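Local atomic coordinates of adenosine deaminase 1 (Arthrobacter aurescens, PDB entry 3RYS), a protein that probably catalyses the zinc-dependent hydrolytic deamination of adenine to hypoxanthine, with release of ammonium, in purine salvage. Residues P13-L18 with G93-A98; I197-E202 with R220-I225. All coordinates share one frame; numbering follows the deposited sequence.

Contact 1 (P13-L18 with G93-A98); sequences PPVAEL and GGVRHA
Three backbone hydrogen bonds join P13-L18 to G93-A98 as neighbouring parallel strands. R96 N reaches V15 O at 2.8 Å and nearly straight, 172° at the hydrogen. E17 N meets H97 O, also at 2.8 Å but more bent, while V15 N approaches G94 O at 3.2 Å. G94 closes the preceding helix in a Schellman motif; its positive phi favours glycine. H97 O also receives a CA-H...O contact from A16 CA, at 3.1 Å. V15, E17, V95 and A98 share one sheet face, on which V15 CG2 packs against V95 CG2 at 4.3 Å. With CG anti to its backbone N (chi1 -166°) and the chain extended, E17 passes V95 and brings OE1 to 4.1 Å from V95 CG2; its carboxylate is gripped by Y86 and S279. On the other face, A16 CB sits at the edge of the H97 ring. Where the chain turns at R96, P14 CB touches R96 CG at 4.0 Å before the arginine leads away to a salt bridge with E331. These are the first two strands of the TIM barrel, with helix 289-300 against V15 and V95 and helix 322-339 against P14 and R96.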
loop_
_atom_site.group_PDB
_atom_site.type_symbol
_atom_site.label_atom_id
_atom_site.label_comp_id
_atom_site.label_asym_id
_atom_site.label_seq_id
_atom_site.Cartn_x
_atom_site.Cartn_y
_atom_site.Cartn_z
ATOM N N PRO A 13 -10.481 -10.640 9.659
ATOM C CA PRO A 13 -11.753 -9.950 9.415
ATOM C C PRO A 13 -11.877 -9.556 7.955
ATOM O O PRO A 13 -10.866 -9.522 7.253
ATOM C CB PRO A 13 -11.632 -8.672 10.260
ATOM C CG PRO A 13 -10.312 -8.771 11.001
ATOM C CD PRO A 13 -9.472 -9.739 10.233
ATOM N N PRO A 14 -13.101 -9.255 7.498
ATOM C CA PRO A 14 -13.285 -8.695 6.158
ATOM C C PRO A 14 -12.748 -7.273 6.169
ATOM O O PRO A 14 -13.243 -6.464 6.949
ATOM C CB PRO A 14 -14.809 -8.665 5.993
ATOM C CG PRO A 14 -15.363 -9.467 7.118
ATOM C CD PRO A 14 -14.372 -9.375 8.222
ATOM N N VAL A 15 -11.753 -6.971 5.341
ATOM C CA VAL A 15 -11.140 -5.646 5.365
ATOM C C VAL A 15 -11.022 -5.048 3.978
ATOM O O VAL A 15 -11.299 -5.709 2.974
ATOM C CB VAL A 15 -9.709 -5.679 5.953
ATOM C CG1 VAL A 15 -9.701 -6.310 7.341
ATOM C CG2 VAL A 15 -8.768 -6.421 5.008
ATOM N N ALA A 16 -10.601 -3.790 3.939
ATOM C CA ALA A 16 -10.128 -3.183 2.705
ATOM C C ALA A 16 -8.642 -2.862 2.855
ATOM O O ALA A 16 -8.232 -2.278 3.853
ATOM C CB ALA A 16 -10.915 -1.932 2.392
ATOM N N GLU A 17 -7.830 -3.260 1.883
ATOM C CA GLU A 17 -6.425 -2.864 1.892
ATOM C C GLU A 17 -6.227 -1.584 1.071
ATOM O O GLU A 17 -6.458 -1.563 -0.139
ATOM C CB GLU A 17 -5.516 -3.995 1.398
ATOM C CG GLU A 17 -4.038 -3.769 1.706
ATOM C CD GLU A 17 -3.205 -5.045 1.640
ATOM O OE1 GLU A 17 -3.601 -5.988 0.926
ATOM O OE2 GLU A 17 -2.151 -5.102 2.309
ATOM N N LEU A 18 -5.814 -0.517 1.751
ATOM C CA LEU A 18 -5.694 0.797 1.135
ATOM C C LEU A 18 -4.242 1.172 0.851
ATOM O O LEU A 18 -3.966 2.104 0.093
ATOM C CB LEU A 18 -6.325 1.858 2.037
ATOM C CG LEU A 18 -7.777 1.640 2.460
ATOM C CD1 LEU A 18 -8.252 2.798 3.328
ATOM C CD2 LEU A 18 -8.670 1.469 1.244
ATOM N N GLY A 93 -7.282 -14.023 2.095
ATOM C CA GLY A 93 -6.929 -13.465 3.387
ATOM C C GLY A 93 -7.960 -12.504 3.943
ATOM O O GLY A 93 -7.755 -11.905 5.002
ATOM N N GLY A 94 -9.068 -12.337 3.229
ATOM C CA GLY A 94 -10.166 -11.531 3.732
ATOM C C GLY A 94 -10.334 -10.175 3.072
ATOM O O GLY A 94 -11.305 -9.475 3.350
ATOM N N VAL A 95 -9.394 -9.803 2.204
ATOM C CA VAL A 95 -9.461 -8.522 1.502
ATOM C C VAL A 95 -10.693 -8.458 0.593
ATOM O O VAL A 95 -10.814 -9.218 -0.369
ATOM C CB VAL A 95 -8.179 -8.248 0.676
ATOM C CG1 VAL A 95 -8.268 -6.901 -0.029
ATOM C CG2 VAL A 95 -6.947 -8.298 1.561
ATOM N N ARG A 96 -11.605 -7.546 0.911
ATOM C CA ARG A 96 -12.861 -7.417 0.182
ATOM C C ARG A 96 -12.771 -6.287 -0.837
ATOM O O ARG A 96 -13.496 -6.262 -1.835
ATOM C CB ARG A 96 -13.999 -7.153 1.164
ATOM C CG ARG A 96 -14.263 -8.316 2.090
ATOM C CD ARG A 96 -14.845 -9.470 1.302
ATOM N NE ARG A 96 -16.166 -9.129 0.792
ATOM C CZ ARG A 96 -16.642 -9.526 -0.382
ATOM N NH1 ARG A 96 -15.896 -10.281 -1.178
ATOM N NH2 ARG A 96 -17.860 -9.160 -0.764
ATOM N N HIS A 97 -11.859 -5.360 -0.572
ATOM C CA HIS A 97 -11.636 -4.208 -1.426
ATOM C C HIS A 97 -10.160 -3.838 -1.347
ATOM O O HIS A 97 -9.578 -3.782 -0.257
ATOM C CB HIS A 97 -12.503 -3.039 -0.963
ATOM C CG HIS A 97 -12.358 -1.805 -1.795
ATOM N ND1 HIS A 97 -11.507 -0.773 -1.457
ATOM C CD2 HIS A 97 -12.969 -1.426 -2.943
ATOM C CE1 HIS A 97 -11.594 0.182 -2.365
ATOM N NE2 HIS A 97 -12.474 -0.190 -3.277
ATOM N N ALA A 98 -9.556 -3.590 -2.502
ATOM C CA ALA A 98 -8.130 -3.312 -2.563
ATOM C C ALA A 98 -7.854 -2.069 -3.392
ATOM O O ALA A 98 -8.241 -1.995 -4.559
ATOM C CB ALA A 98 -7.389 -4.509 -3.133
#

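Contact 2 (I197-E202 with R220-I225); sequences IAHAGE and RIDHGI. With ZN (zinc ion), chain C; ADE (adenine), chain D.
The beta-alpha-beta unit formed by strand 195-200, helix 206-214 and strand 220-221 brings three active-site residues, H199, E202 and H223, to the C-terminal end of the barrel strands. H199 NE2 binds the zinc ion at 2.3 Å, in a site completed by H19, H21, D280 and N6 of adenine. D222 CB covers one face of the H199 ring, and D222 OD1 is held by T245. E202 CG makes a CH-pi contact 3.7 Å from the centroid of the H223 ring, and the E202 carboxylate stacks at 28° to the ring plane. E202 runs straight out from the backbone, CG opposite N (chi1 -170°), which carries OE1 to 2.7 Å from adenine N1; it is the predicted proton donor. H223 NE2 lies 3.0 Å from adenine N6, at the ring's edge. Replacing H223 with an alanine is likely to leave N6 without this neighbour and, with the ring face gone, the E202 carboxylate freer to turn. Behind the site, A200 N bonds D222 O at 3.0 Å, and D222 N bonds A198 O. I197 CG2 lies over a face of the R220 guanidinium, whose NH2 makes a salt bridge with E99. Helix 206-214 packs on A200 and I221, strand 167-171 flanks A198 and H199, and helix 248-253 touches H223.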
loop_
_atom_site.group_PDB
_atom_site.type_symbol
_atom_site.label_atom_id
_atom_site.label_comp_id
_atom_site.label_asym_id
_atom_site.label_seq_id
_atom_site.Cartn_x
_atom_site.Cartn_y
_atom_site.Cartn_z
ATOM N N ILE A 197 -3.315 10.587 -2.225
ATOM C CA ILE A 197 -2.686 10.030 -1.034
ATOM C C ILE A 197 -1.175 10.236 -1.116
ATOM O O ILE A 197 -0.638 10.519 -2.185
ATOM C CB ILE A 197 -2.987 8.536 -0.864
ATOM C CG1 ILE A 197 -2.371 7.741 -2.015
ATOM C CG2 ILE A 197 -4.480 8.299 -0.785
ATOM C CD1 ILE A 197 -2.530 6.243 -1.876
ATOM N N ALA A 198 -0.491 10.100 0.015
ATOM C CA ALA A 198 0.954 10.273 0.034
ATOM C C ALA A 198 1.593 9.592 1.234
ATOM O O ALA A 198 1.040 9.599 2.334
ATOM C CB ALA A 198 1.311 11.756 0.017
ATOM N N HIS A 199 2.763 9.000 1.011
ATOM C CA HIS A 199 3.568 8.461 2.098
ATOM C C HIS A 199 4.107 9.598 2.950
ATOM O O HIS A 199 4.687 10.552 2.430
ATOM C CB HIS A 199 4.727 7.633 1.548
ATOM C CG HIS A 199 4.326 6.266 1.098
ATOM N ND1 HIS A 199 3.306 6.048 0.198
ATOM C CD2 HIS A 199 4.810 5.044 1.424
ATOM C CE1 HIS A 199 3.177 4.750 -0.012
ATOM N NE2 HIS A 199 4.080 4.119 0.717
ATOM N N ALA A 200 3.905 9.498 4.259
ATOM C CA ALA A 200 4.396 10.514 5.183
ATOM C C ALA A 200 4.568 9.958 6.593
ATOM O O ALA A 200 3.705 9.246 7.104
ATOM C CB ALA A 200 3.464 11.724 5.195
ATOM N N GLY A 201 5.691 10.285 7.220
ATOM C CA GLY A 201 5.916 9.908 8.601
ATOM C C GLY A 201 6.395 8.481 8.777
ATOM O O GLY A 201 6.286 7.911 9.862
ATOM N N GLU A 202 6.920 7.896 7.708
ATOM C CA GLU A 202 7.520 6.574 7.796
ATOM C C GLU A 202 8.920 6.725 8.373
ATOM O O GLU A 202 9.193 6.295 9.495
ATOM C CB GLU A 202 7.581 5.921 6.419
ATOM C CG GLU A 202 7.972 4.463 6.444
ATOM C CD GLU A 202 7.992 3.861 5.063
ATOM O OE1 GLU A 202 7.709 4.600 4.099
ATOM O OE2 GLU A 202 8.284 2.656 4.934
ATOM N N ARG A 220 -5.631 10.799 2.513
ATOM C CA ARG A 220 -5.184 9.946 3.610
ATOM C C ARG A 220 -3.665 9.808 3.650
ATOM O O ARG A 220 -2.998 9.888 2.623
ATOM C CB ARG A 220 -5.891 8.579 3.619
ATOM C CG ARG A 220 -6.012 7.876 2.280
ATOM C CD ARG A 220 -6.665 6.497 2.443
ATOM N NE ARG A 220 -6.264 5.591 1.373
ATOM C CZ ARG A 220 -7.076 5.135 0.426
ATOM N NH1 ARG A 220 -8.356 5.469 0.420
ATOM N NH2 ARG A 220 -6.609 4.323 -0.507
ATOM N N ILE A 221 -3.131 9.633 4.854
ATOM C CA ILE A 221 -1.693 9.550 5.054
ATOM C C ILE A 221 -1.242 8.096 5.066
ATOM O O ILE A 221 -1.858 7.243 5.713
ATOM C CB ILE A 221 -1.267 10.222 6.376
ATOM C CG1 ILE A 221 -1.489 11.737 6.307
ATOM C CG2 ILE A 221 0.187 9.913 6.687
ATOM C CD1 ILE A 221 -0.516 12.456 5.408
ATOM N N ASP A 222 -0.165 7.815 4.345
ATOM C CA ASP A 222 0.357 6.462 4.278
ATOM C C ASP A 222 1.511 6.275 5.262
ATOM O O ASP A 222 2.493 7.018 5.238
ATOM C CB ASP A 222 0.747 6.125 2.839
ATOM C CG ASP A 222 -0.452 6.153 1.897
ATOM O OD1 ASP A 222 -1.485 5.527 2.224
ATOM O OD2 ASP A 222 -0.366 6.803 0.835
ATOM N N HIS A 223 1.360 5.279 6.134
ATOM C CA HIS A 223 2.225 5.086 7.298
ATOM C C HIS A 223 1.840 6.054 8.428
ATOM O O HIS A 223 0.970 5.749 9.243
ATOM C CB HIS A 223 3.712 5.204 6.935
ATOM C CG HIS A 223 4.224 4.064 6.111
ATOM N ND1 HIS A 223 4.248 2.764 6.570
ATOM C CD2 HIS A 223 4.741 4.027 4.858
ATOM C CE1 HIS A 223 4.746 1.976 5.634
ATOM N NE2 HIS A 223 5.058 2.717 4.587
ATOM N N GLY A 224 2.490 7.212 8.473
ATOM C CA GLY A 224 2.133 8.252 9.422
ATOM C C GLY A 224 2.517 7.998 10.871
ATOM O O GLY A 224 2.128 8.756 11.755
ATOM N N ILE A 225 3.289 6.947 11.127
ATOM C CA ILE A 225 3.604 6.578 12.503
ATOM C C ILE A 225 4.457 7.611 13.248
ATOM O O ILE A 225 4.426 7.677 14.481
ATOM C CB ILE A 225 4.287 5.203 12.592
ATOM C CG1 ILE A 225 5.596 5.207 11.802
ATOM C CG2 ILE A 225 3.348 4.105 12.104
ATOM C CD1 ILE A 225 6.537 4.077 12.184
HETATM ZN ZN ZN C . 4.343 1.922 1.245
HETATM N N9 ADE D . 7.863 2.056 -2.096
HETATM C C8 ADE D . 7.230 0.855 -1.912
HETATM N N7 ADE D . 6.842 0.632 -0.674
HETATM C C5 ADE D . 7.257 1.772 0.002
HETATM C C6 ADE D . 7.150 2.163 1.354
HETATM N N6 ADE D . 6.570 1.404 2.291
HETATM N N1 ADE D . 7.666 3.364 1.703
HETATM C C2 ADE D . 8.249 4.116 0.757
HETATM N N3 ADE D . 8.409 3.859 -0.544
HETATM C C4 ADE D . 7.887 2.660 -0.858
#

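Contacts 1 and 2 pair the strands at the two ends of one six-stranded parallel run of the barrel wall, their centres about 19 Å apart. They nevertheless meet, L18 O packing 3.5 Å from R220 NH2. E99, on the strand that 93-98 enters, makes a salt bridge with R220, adding a charged tie between them. Contact 2 supplies one zinc ligand, H199, and the adenine-binding residues E202 and H223. Contact 1 stands behind the site: the side chain of E17 is about 10 Å from the zinc ion and about 6 Å from those of H19 and D280, two of its ligands. H19, directly after segment 13-18, also meets the rings of H199 and H223, so the zinc site draws on both ends of the run.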